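Local coordinates for uncharacterized protein (PDB 4XG0), which probably acts as an ATP-dependent kinase in the catabolism of acid sugars, as a member of the DUF1537 family with separate sugar-binding and nucleotide-binding domains, at residues Ala275-Ala280 with Val412-Ala417; Gly257-Val262 with Gln418-Arg423; Thr264-Ala269 with Leu320-Gly325; Leu223-Gly228 with Ala247-Gly252. All blocks are in the same frame, centred on the assembly; numbering follows the deposited sequence.

How the interactions relate
From the N terminus, interaction 4 comes first: it closes a short loop of 18 residues within the sugar-binding part, packing helix 217-230 against helix 240-252. The chain then enters strand 259-263, where interaction 2 begins; its far end, helix 412-421, closes the longest loop, so that the last helix returns to strand 259-263 of the mixed sheet. Interactions 1 and 3 both fall within that loop and cross, because the segments come in the order 264-269, 275-280, 320-325, 412-417. Interactions 2 and 3 meet where strands 259-263 and 317-321 lie side by side. Glu422 of interaction 2 lies against Arg248 and Ala251 of interaction 4, bringing the two domains together.

Interaction 1: Ala275-Ala280 with Val412-Ala417. With SO4 (sulfate ion), chain E.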
loop_
_atom_site.group_PDB
_atom_site.type_symbol
_atom_site.label_atom_id
_atom_site.label_comp_id
_atom_site.label_asym_id
_atom_site.label_seq_id
_atom_site.Cartn_x
_atom_site.Cartn_y
_atom_site.Cartn_z
ATOM N N ALA A 275 -2.318 -23.648 1.452
ATOM C CA ALA A 275 -1.185 -24.006 2.302
ATOM C C ALA A 275 -0.258 -22.811 2.485
ATOM O O ALA A 275 0.180 -22.526 3.593
ATOM C CB ALA A 275 -0.433 -25.181 1.724
ATOM N N ALA A 276 0.028 -22.093 1.401
ATOM C CA ALA A 276 0.904 -20.926 1.476
ATOM C C ALA A 276 0.335 -19.804 2.350
ATOM O O ALA A 276 1.073 -19.185 3.121
ATOM C CB ALA A 276 1.215 -20.402 0.078
ATOM N N LEU A 277 -0.969 -19.542 2.222
ATOM C CA LEU A 277 -1.626 -18.518 3.021
ATOM C C LEU A 277 -1.613 -18.929 4.493
ATOM O O LEU A 277 -1.360 -18.097 5.366
ATOM C CB LEU A 277 -3.039 -18.270 2.532
ATOM C CG LEU A 277 -3.856 -17.254 3.321
ATOM C CD1 LEU A 277 -3.144 -15.922 3.351
ATOM C CD2 LEU A 277 -5.222 -17.130 2.730
ATOM N N GLN A 278 -1.836 -20.209 4.766
ATOM C CA GLN A 278 -1.723 -20.698 6.135
ATOM C C GLN A 278 -0.281 -20.495 6.667
ATOM O O GLN A 278 -0.100 -19.990 7.779
ATOM C CB GLN A 278 -2.135 -22.172 6.228
ATOM C CG GLN A 278 -2.369 -22.625 7.655
ATOM C CD GLN A 278 -3.082 -23.964 7.750
ATOM O OE1 GLN A 278 -3.416 -24.586 6.738
ATOM N NE2 GLN A 278 -3.325 -24.412 8.978
ATOM N N GLN A 279 0.713 -20.883 5.860
ATOM C CA GLN A 279 2.151 -20.705 6.166
ATOM C C GLN A 279 2.425 -19.258 6.566
ATOM O O GLN A 279 3.234 -18.992 7.444
ATOM C CB GLN A 279 3.010 -20.976 4.925
ATOM C CG GLN A 279 3.664 -22.334 4.756
ATOM C CD GLN A 279 4.905 -22.267 3.836
ATOM O OE1 GLN A 279 5.099 -21.314 3.050
ATOM N NE2 GLN A 279 5.758 -23.263 3.954
ATOM N N ALA A 280 1.774 -18.329 5.868
ATOM C CA ALA A 280 1.974 -16.894 6.053
ATOM C C ALA A 280 1.236 -16.332 7.271
ATOM O O ALA A 280 1.320 -15.136 7.539
ATOM C CB ALA A 280 1.570 -16.127 4.782
ATOM N N VAL A 412 -0.893 -16.510 -4.665
ATOM C CA VAL A 412 -1.979 -15.668 -5.192
ATOM C C VAL A 412 -3.040 -15.301 -4.157
ATOM O O VAL A 412 -3.597 -14.198 -4.233
ATOM C CB VAL A 412 -2.646 -16.252 -6.444
ATOM C CG1 VAL A 412 -3.502 -17.450 -6.106
ATOM C CG2 VAL A 412 -3.497 -15.165 -7.119
ATOM N N LEU A 413 -3.314 -16.154 -3.171
ATOM C CA LEU A 413 -4.336 -15.787 -2.173
ATOM C C LEU A 413 -3.757 -14.774 -1.176
ATOM O O LEU A 413 -4.470 -13.896 -0.684
ATOM C CB LEU A 413 -4.906 -16.998 -1.458
ATOM C CG LEU A 413 -5.610 -18.033 -2.344
ATOM C CD1 LEU A 413 -5.982 -19.268 -1.539
ATOM C CD2 LEU A 413 -6.834 -17.452 -2.974
ATOM N N ILE A 414 -2.462 -14.909 -0.884
ATOM C CA ILE A 414 -1.767 -13.937 -0.057
ATOM C C ILE A 414 -1.837 -12.569 -0.739
ATOM O O ILE A 414 -2.225 -11.548 -0.129
ATOM C CB ILE A 414 -0.301 -14.361 0.165
ATOM C CG1 ILE A 414 -0.263 -15.629 1.004
ATOM C CG2 ILE A 414 0.477 -13.264 0.842
ATOM C CD1 ILE A 414 1.088 -16.317 0.988
ATOM N N ARG A 415 -1.491 -12.562 -2.007
ATOM C CA ARG A 415 -1.547 -11.339 -2.805
ATOM C C ARG A 415 -2.961 -10.743 -2.858
ATOM O O ARG A 415 -3.112 -9.533 -2.821
ATOM C CB ARG A 415 -1.031 -11.584 -4.214
ATOM C CG ARG A 415 0.480 -11.867 -4.283
ATOM C CD ARG A 415 0.950 -12.042 -5.755
ATOM N NE ARG A 415 0.759 -10.821 -6.547
ATOM C CZ ARG A 415 0.759 -10.760 -7.879
ATOM N NH1 ARG A 415 0.917 -11.857 -8.611
ATOM N NH2 ARG A 415 0.583 -9.589 -8.493
ATOM N N ALA A 416 -3.970 -11.597 -3.007
ATOM C CA ALA A 416 -5.388 -11.172 -3.037
ATOM C C ALA A 416 -5.804 -10.489 -1.772
ATOM O O ALA A 416 -6.388 -9.392 -1.825
ATOM C CB ALA A 416 -6.291 -12.347 -3.298
ATOM N N ALA A 417 -5.496 -11.088 -0.634
ATOM C CA ALA A 417 -5.813 -10.465 0.643
ATOM C C ALA A 417 -5.103 -9.136 0.783
ATOM O O ALA A 417 -5.687 -8.131 1.213
ATOM C CB ALA A 417 -5.452 -11.392 1.781
HETATM S S SO4 E . 1.729 -10.231 -12.113
HETATM O O1 SO4 E . 2.928 -9.809 -11.379
HETATM O O2 SO4 E . 0.576 -9.446 -11.667
HETATM O O3 SO4 E . 1.925 -10.046 -13.559
HETATM O O4 SO4 E . 1.462 -11.650 -11.843
#
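Ile414 carries most of the apolar contact between the two helices, and its CG1-CD1 arm does the touching. CG1 sits beside the backbone N (chi1 -67°), which swings CD1 toward helix 275-279. There Ile414 CD1 lies 3.6 Å from Ala276 O and 3.8 Å from Ala280 CB, while Ile414 CG1 rests 3.7 Å from Leu277 CD1. Leu277 and Ile414 run past each other in opposite senses, side by side. The other branch of the leucine, Leu277 CD2, reaches Leu413 CB at 4.2 Å, so one residue straddles two successive positions of the partner helix.

The helix axes come within 8.7 Å and make an angle of 59°, and both helices cover the same face of the mixed sheet in the nucleotide-binding domain. Leu277 also rests on Val261 of strand 259-263, and Leu413 on Val263 of that strand and Val356 of the next.

Polar interactions lie apart from this apolar seam. Arg415 projects from helix 412-417 to a sulfate ion, likely picked up from the crystallisation solution. Arg415 NH2 donates to sulfate O2 over 3.2 Å in an essentially straight bond, Arg415 NH1 donates to sulfate O4 at 3.3 Å, and Thr382 OG1 supplies another hydrogen bond to the ion.

Interaction 2: Gly257-Val262 with Gln418-Arg423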
loop_
_atom_site.group_PDB
_atom_site.type_symbol
_atom_site.label_atom_id
_atom_site.label_comp_id
_atom_site.label_asym_id
_atom_site.label_seq_id
_atom_site.Cartn_x
_atom_site.Cartn_y
_atom_site.Cartn_z
ATOM N N GLY A 257 -10.829 -4.940 10.004
ATOM C CA GLY A 257 -11.221 -6.326 10.157
ATOM C C GLY A 257 -10.340 -7.190 9.271
ATOM O O GLY A 257 -9.617 -6.656 8.422
ATOM N N PRO A 258 -10.431 -8.516 9.440
ATOM C CA PRO A 258 -9.636 -9.447 8.647
ATOM C C PRO A 258 -10.197 -9.603 7.256
ATOM O O PRO A 258 -11.376 -9.368 7.033
ATOM C CB PRO A 258 -9.800 -10.750 9.415
ATOM C CG PRO A 258 -11.184 -10.676 9.918
ATOM C CD PRO A 258 -11.376 -9.227 10.312
ATOM N N VAL A 259 -9.340 -9.965 6.317
ATOM C CA VAL A 259 -9.780 -10.484 5.045
ATOM C C VAL A 259 -10.142 -11.941 5.248
ATOM O O VAL A 259 -9.370 -12.714 5.824
ATOM C CB VAL A 259 -8.664 -10.360 3.956
ATOM C CG1 VAL A 259 -9.080 -11.130 2.733
ATOM C CG2 VAL A 259 -8.458 -8.933 3.587
ATOM N N LEU A 260 -11.337 -12.322 4.807
ATOM C CA LEU A 260 -11.784 -13.694 4.881
ATOM C C LEU A 260 -11.535 -14.389 3.537
ATOM O O LEU A 260 -11.993 -13.914 2.515
ATOM C CB LEU A 260 -13.297 -13.711 5.173
ATOM C CG LEU A 260 -13.904 -15.093 5.301
ATOM C CD1 LEU A 260 -13.251 -15.874 6.440
ATOM C CD2 LEU A 260 -15.407 -14.974 5.537
ATOM N N VAL A 261 -10.813 -15.509 3.547
ATOM C CA VAL A 261 -10.541 -16.277 2.349
ATOM C C VAL A 261 -11.241 -17.642 2.386
ATOM O O VAL A 261 -11.083 -18.401 3.334
ATOM C CB VAL A 261 -9.030 -16.465 2.177
ATOM C CG1 VAL A 261 -8.719 -17.214 0.898
ATOM C CG2 VAL A 261 -8.341 -15.128 2.242
ATOM N N VAL A 262 -12.037 -17.937 1.346
ATOM C CA VAL A 262 -12.833 -19.134 1.314
ATOM C C VAL A 262 -12.333 -19.963 0.146
ATOM O O VAL A 262 -12.324 -19.503 -1.014
ATOM C CB VAL A 262 -14.324 -18.821 1.157
ATOM C CG1 VAL A 262 -15.102 -20.096 1.169
ATOM C CG2 VAL A 262 -14.759 -17.907 2.276
ATOM N N GLN A 418 -3.831 -9.096 0.415
ATOM C CA GLN A 418 -3.085 -7.870 0.516
ATOM C C GLN A 418 -3.691 -6.801 -0.403
ATOM O O GLN A 418 -3.773 -5.643 -0.025
ATOM C CB GLN A 418 -1.607 -8.141 0.182
ATOM C CG GLN A 418 -0.751 -6.883 0.098
ATOM C CD GLN A 418 0.737 -7.148 -0.203
ATOM O OE1 GLN A 418 1.602 -6.396 0.246
ATOM N NE2 GLN A 418 1.026 -8.180 -0.997
ATOM N N ALA A 419 -4.149 -7.204 -1.593
ATOM C CA ALA A 419 -4.728 -6.273 -2.564
ATOM C C ALA A 419 -5.937 -5.585 -1.996
ATOM O O ALA A 419 -6.163 -4.412 -2.274
ATOM C CB ALA A 419 -5.099 -6.979 -3.802
ATOM N N ILE A 420 -6.719 -6.325 -1.224
ATOM C CA ILE A 420 -7.941 -5.741 -0.643
ATOM C C ILE A 420 -7.511 -4.709 0.391
ATOM O O ILE A 420 -8.007 -3.581 0.432
ATOM C CB ILE A 420 -8.836 -6.806 -0.002
ATOM C CG1 ILE A 420 -9.569 -7.628 -1.079
ATOM C CG2 ILE A 420 -9.869 -6.158 0.907
ATOM C CD1 ILE A 420 -10.201 -8.929 -0.558
ATOM N N ARG A 421 -6.570 -5.097 1.243
ATOM C CA ARG A 421 -6.169 -4.225 2.333
ATOM C C ARG A 421 -5.563 -2.942 1.794
ATOM O O ARG A 421 -5.785 -1.879 2.325
ATOM C CB ARG A 421 -5.138 -4.917 3.202
ATOM C CG ARG A 421 -5.667 -6.123 3.867
ATOM C CD ARG A 421 -4.822 -6.571 5.025
ATOM N NE ARG A 421 -5.761 -7.195 5.928
ATOM C CZ ARG A 421 -6.484 -6.526 6.816
ATOM N NH1 ARG A 421 -6.316 -5.219 6.989
ATOM N NH2 ARG A 421 -7.345 -7.179 7.555
ATOM N N GLU A 422 -4.779 -3.073 0.723
ATOM C CA GLU A 422 -3.964 -1.978 0.227
ATOM C C GLU A 422 -4.624 -1.106 -0.828
ATOM O O GLU A 422 -3.964 -0.354 -1.515
ATOM C CB GLU A 422 -2.656 -2.536 -0.290
ATOM C CG GLU A 422 -1.834 -3.106 0.847
ATOM C CD GLU A 422 -0.443 -3.524 0.427
ATOM O OE1 GLU A 422 -0.203 -3.773 -0.780
ATOM O OE2 GLU A 422 0.386 -3.637 1.341
ATOM N N ARG A 423 -5.943 -1.258 -0.970
ATOM C CA ARG A 423 -6.730 -0.389 -1.818
ATOM C C ARG A 423 -7.596 0.494 -0.950
ATOM O O ARG A 423 -8.148 0.027 0.043
ATOM C CB ARG A 423 -7.612 -1.212 -2.747
ATOM C CG ARG A 423 -8.603 -0.395 -3.529
ATOM C CD ARG A 423 -9.092 -1.120 -4.750
ATOM N NE ARG A 423 -8.007 -1.252 -5.711
ATOM C CZ ARG A 423 -7.764 -0.383 -6.691
ATOM N NH1 ARG A 423 -6.738 -0.591 -7.498
ATOM N NH2 ARG A 423 -8.536 0.685 -6.871
#
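Val259, at the start of strand 259-262, faces Ile420 near the C-terminal end of helix 418-421 with their CA atoms 7.6 Å apart, and the side chains of the two residues meet between the backbones. Both branches of the valine are used. Val259 CG1, anti to the backbone N (chi1 170°), approaches Ile420 CD1 to 4.1 Å, and Val259 CG2 meets Ile420 CG2 at the same distance of 4.1 Å. The two residues meet at a slant, and Val356 of the neighbouring strand 354-358 adds to the apolar surface under Ile420.

Arg421 shares that CG2 methyl. Its chain is extended from CG to NE and runs past the valine in the opposite direction, with Arg421 CG 4.0 Å from Val259 CG2. This carries the guanidinium beyond the strand end, where Arg421 NH2 donates to Gly257 O over a modelled 2.5 Å, very short and with an N-H...O angle of 129°, so the exact geometry deserves caution. Gly257 has a positive phi of 89°, a conformation suited to glycine.

The contact joins the last helix of the nucleotide-binding domain to an interior strand of its sheet. The main polar partner of Arg421 is Asp316, which forms a salt bridge with NH2, while the Gly257 carbonyl is a more tentative second acceptor; the acid would probably offset the charge of the guanidinium in this partly buried setting.

Interaction 3: Thr264-Ala269 with Leu320-Gly325; sequences TSQHSA and LLAPEG. With SO4 (sulfate ion), chain F.
Gln266 lies across the 322-324 backbone, the NE2 end of its amide near the 322-324 peptides and the OE1 end near Glu324 CB and OE1. The chain bends at chi2 (-59°), which turns the amide toward Ala322 and Glu324. Gln266 CD sits 3.5 Å from Glu324 CA, and Gln266 NE2 reaches Ala322 O at 3.5 Å in a weak hydrogen bond with an N-H...O angle of 159°. The glutamine and glutamate side chains pass at a slant, with amide and carboxylate planes 43° apart. Gln266 OE1 and Glu324 OE1 are 3.4 Å apart, but both are acceptors and make no bond.

Nearer the sheet, Ala322 points its CB at the backbone of Thr264, with Ala322 CB 3.5 Å from Thr264 CA. Here the loops leaving parallel strands 259-263 and 317-321 run together at the C-terminal ends of these strands. Arg271 ties them further by donating to both Ala322 O and Ser265 O.

Ser265 OG accepts from His267 N at 3.0 Å, forming an ST turn just before the helix, for which His267 is the N-cap. A sulfate ion lies at the ring edge: His267 ND1 donates to its O2 over 2.7 Å and also to O4, while Ser268 N donates to O1 over 3.1 Å. The helix-start N-H and the imidazole N-H would probably favour an anion here, whereas the weak amide bond is consistent with Gln266 being placed mainly by packing, such as its CD against Glu324 CA.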
loop_
_atom_site.group_PDB
_atom_site.type_symbol
_atom_site.label_atom_id
_atom_site.label_comp_id
_atom_site.label_asym_id
_atom_site.label_seq_id
_atom_site.Cartn_x
_atom_site.Cartn_y
_atom_site.Cartn_z
ATOM N N THR A 264 -12.830 -23.495 -1.644
ATOM C CA THR A 264 -13.663 -24.680 -1.828
ATOM C C THR A 264 -13.108 -25.631 -2.872
ATOM O O THR A 264 -13.562 -26.784 -2.984
ATOM C CB THR A 264 -15.087 -24.278 -2.258
ATOM O OG1 THR A 264 -15.017 -23.548 -3.485
ATOM C CG2 THR A 264 -15.724 -23.418 -1.223
ATOM N N SER A 265 -12.113 -25.182 -3.631
ATOM C CA SER A 265 -11.608 -25.988 -4.731
ATOM C C SER A 265 -10.804 -27.166 -4.204
ATOM O O SER A 265 -10.156 -27.064 -3.156
ATOM C CB SER A 265 -10.718 -25.151 -5.642
ATOM O OG SER A 265 -10.414 -25.859 -6.816
ATOM N N GLN A 266 -10.871 -28.284 -4.925
ATOM C CA GLN A 266 -9.962 -29.388 -4.705
ATOM C C GLN A 266 -8.852 -29.438 -5.767
ATOM O O GLN A 266 -8.056 -30.380 -5.782
ATOM C CB GLN A 266 -10.736 -30.708 -4.703
ATOM C CG GLN A 266 -11.798 -30.757 -3.626
ATOM C CD GLN A 266 -11.220 -30.586 -2.224
ATOM O OE1 GLN A 266 -10.163 -31.134 -1.901
ATOM N NE2 GLN A 266 -11.917 -29.819 -1.384
ATOM N N HIS A 267 -8.803 -28.435 -6.650
ATOM C CA HIS A 267 -7.684 -28.295 -7.590
ATOM C C HIS A 267 -6.411 -28.128 -6.787
ATOM O O HIS A 267 -6.413 -27.403 -5.788
ATOM C CB HIS A 267 -7.882 -27.077 -8.507
ATOM C CG HIS A 267 -8.847 -27.319 -9.622
ATOM N ND1 HIS A 267 -8.646 -28.293 -10.574
ATOM C CD2 HIS A 267 -10.028 -26.731 -9.925
ATOM C CE1 HIS A 267 -9.657 -28.288 -11.426
ATOM N NE2 HIS A 267 -10.510 -27.356 -11.053
ATOM N N SER A 268 -5.341 -28.804 -7.199
ATOM C CA SER A 268 -4.095 -28.808 -6.441
ATOM C C SER A 268 -3.529 -27.403 -6.319
ATOM O O SER A 268 -2.924 -27.063 -5.317
ATOM C CB SER A 268 -3.065 -29.699 -7.107
ATOM O OG SER A 268 -2.609 -29.096 -8.298
ATOM N N ALA A 269 -3.731 -26.585 -7.345
ATOM C CA ALA A 269 -3.260 -25.218 -7.305
ATOM C C ALA A 269 -3.847 -24.510 -6.093
ATOM O O ALA A 269 -3.135 -23.840 -5.354
ATOM C CB ALA A 269 -3.644 -24.488 -8.582
ATOM N N LEU A 320 -11.190 -20.246 5.465
ATOM C CA LEU A 320 -12.011 -21.454 5.543
ATOM C C LEU A 320 -11.637 -22.382 4.400
ATOM O O LEU A 320 -11.757 -22.018 3.226
ATOM C CB LEU A 320 -13.500 -21.122 5.467
ATOM C CG LEU A 320 -13.922 -19.849 6.182
ATOM C CD1 LEU A 320 -15.442 -19.661 6.060
ATOM C CD2 LEU A 320 -13.536 -19.894 7.641
ATOM N N LEU A 321 -11.165 -23.568 4.754
ATOM C CA LEU A 321 -10.677 -24.542 3.795
ATOM C C LEU A 321 -11.622 -25.750 3.665
ATOM O O LEU A 321 -11.865 -26.469 4.636
ATOM C CB LEU A 321 -9.288 -25.003 4.231
ATOM C CG LEU A 321 -8.554 -25.957 3.275
ATOM C CD1 LEU A 321 -8.480 -25.331 1.885
ATOM C CD2 LEU A 321 -7.167 -26.292 3.829
ATOM N N ALA A 322 -12.135 -25.984 2.457
ATOM C CA ALA A 322 -13.068 -27.085 2.218
ATOM C C ALA A 322 -12.374 -28.421 2.285
ATOM O O ALA A 322 -11.279 -28.555 1.782
ATOM C CB ALA A 322 -13.711 -26.942 0.862
ATOM N N PRO A 323 -13.015 -29.421 2.899
ATOM C CA PRO A 323 -12.535 -30.784 2.656
ATOM C C PRO A 323 -13.126 -31.321 1.345
ATOM O O PRO A 323 -14.134 -30.808 0.838
ATOM C CB PRO A 323 -13.075 -31.546 3.859
ATOM C CG PRO A 323 -14.306 -30.858 4.211
ATOM C CD PRO A 323 -14.096 -29.394 3.902
ATOM N N GLU A 324 -12.495 -32.351 0.800
ATOM C CA GLU A 324 -12.998 -33.030 -0.381
ATOM C C GLU A 324 -14.292 -33.786 -0.073
ATOM O O GLU A 324 -14.494 -34.250 1.050
ATOM C CB GLU A 324 -11.920 -34.002 -0.896
ATOM C CG GLU A 324 -12.271 -34.721 -2.188
ATOM C CD GLU A 324 -11.059 -34.921 -3.106
ATOM O OE1 GLU A 324 -9.938 -34.462 -2.767
ATOM O OE2 GLU A 324 -11.235 -35.537 -4.181
ATOM N N GLY A 325 -15.165 -33.891 -1.074
ATOM C CA GLY A 325 -16.364 -34.702 -0.985
ATOM C C GLY A 325 -17.659 -33.931 -0.782
ATOM O O GLY A 325 -17.808 -32.772 -1.189
HETATM S S SO4 F . -6.041 -30.443 -10.805
HETATM O O1 SO4 F . -5.459 -30.810 -9.513
HETATM O O2 SO4 F . -6.044 -28.991 -11.010
HETATM O O3 SO4 F . -5.263 -31.096 -11.861
HETATM O O4 SO4 F . -7.427 -30.929 -10.894
#

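Interaction 4: Leu223-Gly228 with Ala247-Gly252. With SO4 (sulfate ion), chain D.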
loop_
_atom_site.group_PDB
_atom_site.type_symbol
_atom_site.label_atom_id
_atom_site.label_comp_id
_atom_site.label_asym_id
_atom_site.label_seq_id
_atom_site.Cartn_x
_atom_site.Cartn_y
_atom_site.Cartn_z
ATOM N N LEU A 223 10.398 -0.475 3.542
ATOM C CA LEU A 223 10.591 0.873 4.064
ATOM C C LEU A 223 9.252 1.591 4.155
ATOM O O LEU A 223 8.976 2.251 5.146
ATOM C CB LEU A 223 11.580 1.689 3.190
ATOM C CG LEU A 223 11.727 3.180 3.506
ATOM C CD1 LEU A 223 12.148 3.397 4.923
ATOM C CD2 LEU A 223 12.725 3.853 2.599
ATOM N N ALA A 224 8.415 1.451 3.123
ATOM C CA ALA A 224 7.096 2.072 3.129
ATOM C C ALA A 224 6.258 1.557 4.312
ATOM O O ALA A 224 5.597 2.328 4.995
ATOM C CB ALA A 224 6.377 1.795 1.823
ATOM N N ARG A 225 6.303 0.253 4.572
ATOM C CA ARG A 225 5.605 -0.315 5.716
ATOM C C ARG A 225 6.111 0.249 7.052
ATOM O O ARG A 225 5.309 0.570 7.946
ATOM C CB ARG A 225 5.700 -1.839 5.697
ATOM C CG ARG A 225 4.931 -2.426 4.528
ATOM C CD ARG A 225 5.010 -3.942 4.452
ATOM N NE ARG A 225 4.009 -4.432 3.503
ATOM C CZ ARG A 225 3.948 -5.668 3.004
ATOM N NH1 ARG A 225 4.851 -6.590 3.330
ATOM N NH2 ARG A 225 2.973 -5.980 2.152
ATOM N N ALA A 226 7.430 0.343 7.203
ATOM C CA ALA A 226 8.019 0.951 8.381
ATOM C C ALA A 226 7.545 2.379 8.542
ATOM O O ALA A 226 7.220 2.806 9.640
ATOM C CB ALA A 226 9.549 0.912 8.315
ATOM N N ILE A 227 7.561 3.122 7.452
ATOM C CA ILE A 227 7.046 4.476 7.449
ATOM C C ILE A 227 5.581 4.479 7.904
ATOM O O ILE A 227 5.175 5.305 8.695
ATOM C CB ILE A 227 7.208 5.134 6.063
ATOM C CG1 ILE A 227 8.687 5.532 5.872
ATOM C CG2 ILE A 227 6.323 6.365 5.927
ATOM C CD1 ILE A 227 9.041 5.814 4.484
ATOM N N GLY A 228 4.777 3.538 7.411
ATOM C CA GLY A 228 3.395 3.450 7.842
ATOM C C GLY A 228 3.274 3.298 9.347
ATOM O O GLY A 228 2.481 3.987 9.982
ATOM N N ALA A 247 1.200 4.823 -1.233
ATOM C CA ALA A 247 -0.268 4.774 -1.521
ATOM C C ALA A 247 -0.916 3.529 -0.926
ATOM O O ALA A 247 -2.001 3.581 -0.307
ATOM C CB ALA A 247 -0.510 4.835 -3.004
ATOM N N ARG A 248 -0.290 2.364 -1.139
ATOM C CA ARG A 248 -0.791 1.135 -0.599
ATOM C C ARG A 248 -0.703 1.007 0.939
ATOM O O ARG A 248 -1.639 0.534 1.596
ATOM C CB ARG A 248 -0.086 -0.051 -1.275
ATOM C CG ARG A 248 -0.397 -0.206 -2.759
ATOM C CD ARG A 248 0.100 -1.510 -3.317
ATOM N NE ARG A 248 1.535 -1.438 -3.551
ATOM C CZ ARG A 248 2.088 -1.117 -4.721
ATOM N NH1 ARG A 248 3.406 -1.079 -4.820
ATOM N NH2 ARG A 248 1.339 -0.797 -5.772
ATOM N N VAL A 249 0.406 1.442 1.530
ATOM C CA VAL A 249 0.534 1.271 2.951
ATOM C C VAL A 249 -0.444 2.172 3.688
ATOM O O VAL A 249 -1.088 1.752 4.631
ATOM C CB VAL A 249 1.976 1.555 3.409
ATOM C CG1 VAL A 249 2.000 1.681 4.907
ATOM C CG2 VAL A 249 2.859 0.408 2.951
ATOM N N TRP A 250 -0.577 3.395 3.210
ATOM C CA TRP A 250 -1.486 4.337 3.829
ATOM C C TRP A 250 -2.957 3.928 3.606
ATOM O O TRP A 250 -3.814 4.164 4.465
ATOM C CB TRP A 250 -1.201 5.742 3.320
ATOM C CG TRP A 250 0.023 6.375 3.981
ATOM C CD1 TRP A 250 0.537 6.068 5.211
ATOM C CD2 TRP A 250 0.870 7.405 3.441
ATOM N NE1 TRP A 250 1.667 6.846 5.463
ATOM C CE2 TRP A 250 1.877 7.668 4.398
ATOM C CE3 TRP A 250 0.873 8.131 2.244
ATOM C CZ2 TRP A 250 2.869 8.620 4.195
ATOM C CZ3 TRP A 250 1.834 9.064 2.044
ATOM C CH2 TRP A 250 2.838 9.304 3.021
ATOM N N ALA A 251 -3.251 3.292 2.476
ATOM C CA ALA A 251 -4.575 2.708 2.273
ATOM C C ALA A 251 -4.821 1.528 3.246
ATOM O O ALA A 251 -5.896 1.373 3.810
ATOM C CB ALA A 251 -4.700 2.233 0.815
ATOM N N GLY A 252 -3.809 0.690 3.449
ATOM C CA GLY A 252 -3.944 -0.447 4.328
ATOM C C GLY A 252 -4.276 -0.034 5.750
ATOM O O GLY A 252 -4.905 -0.769 6.496
HETATM S S SO4 D . 3.745 -0.774 -8.713
HETATM O O1 SO4 D . 4.666 -0.879 -7.551
HETATM O O2 SO4 D . 3.951 0.437 -9.532
HETATM O O3 SO4 D . 2.353 -0.714 -8.248
HETATM O O4 SO4 D . 3.926 -1.924 -9.607
HETATM O O HOH W 1 3.223 7.236 7.967
#
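Val249 overlaps the last turn of segment 223-228 with both of its methyl groups. Val249 CG2 lies 3.9 Å from Ala224 CB and 3.8 Å from Arg225 CG, whose side chain crosses the valine at about a right angle. Val249 CG1, anti to the backbone N (chi1 167°), lies further along, 3.7 Å from both Ala224 O and Gly228 CA. Gly228 offers bare backbone at this point, so the valine methyl rests directly against the helix main chain.

Trp250 follows on the next position, its ring oblique to Ile227 CG2, with Trp250 CZ2 4.5 Å from that methyl. Trp250 NE1 donates to a water that lies in the ring plane, 3.0 Å from the nitrogen, and this water in turn donates to Ile227 O at 2.8 Å, bridging the two helices.

On another side of helix 247-252, Arg248 grips a sulfate ion, with Arg248 NH2 donating to sulfate O3 over 2.7 Å and NH1 to O1.

The axes approach to 9.0 Å and cross at -37°. Two helices running in broadly the same sense and linked through strand 234-238 of a parallel sheet form the helix-strand-helix arrangement of an alpha/beta domain, here the sugar-binding one.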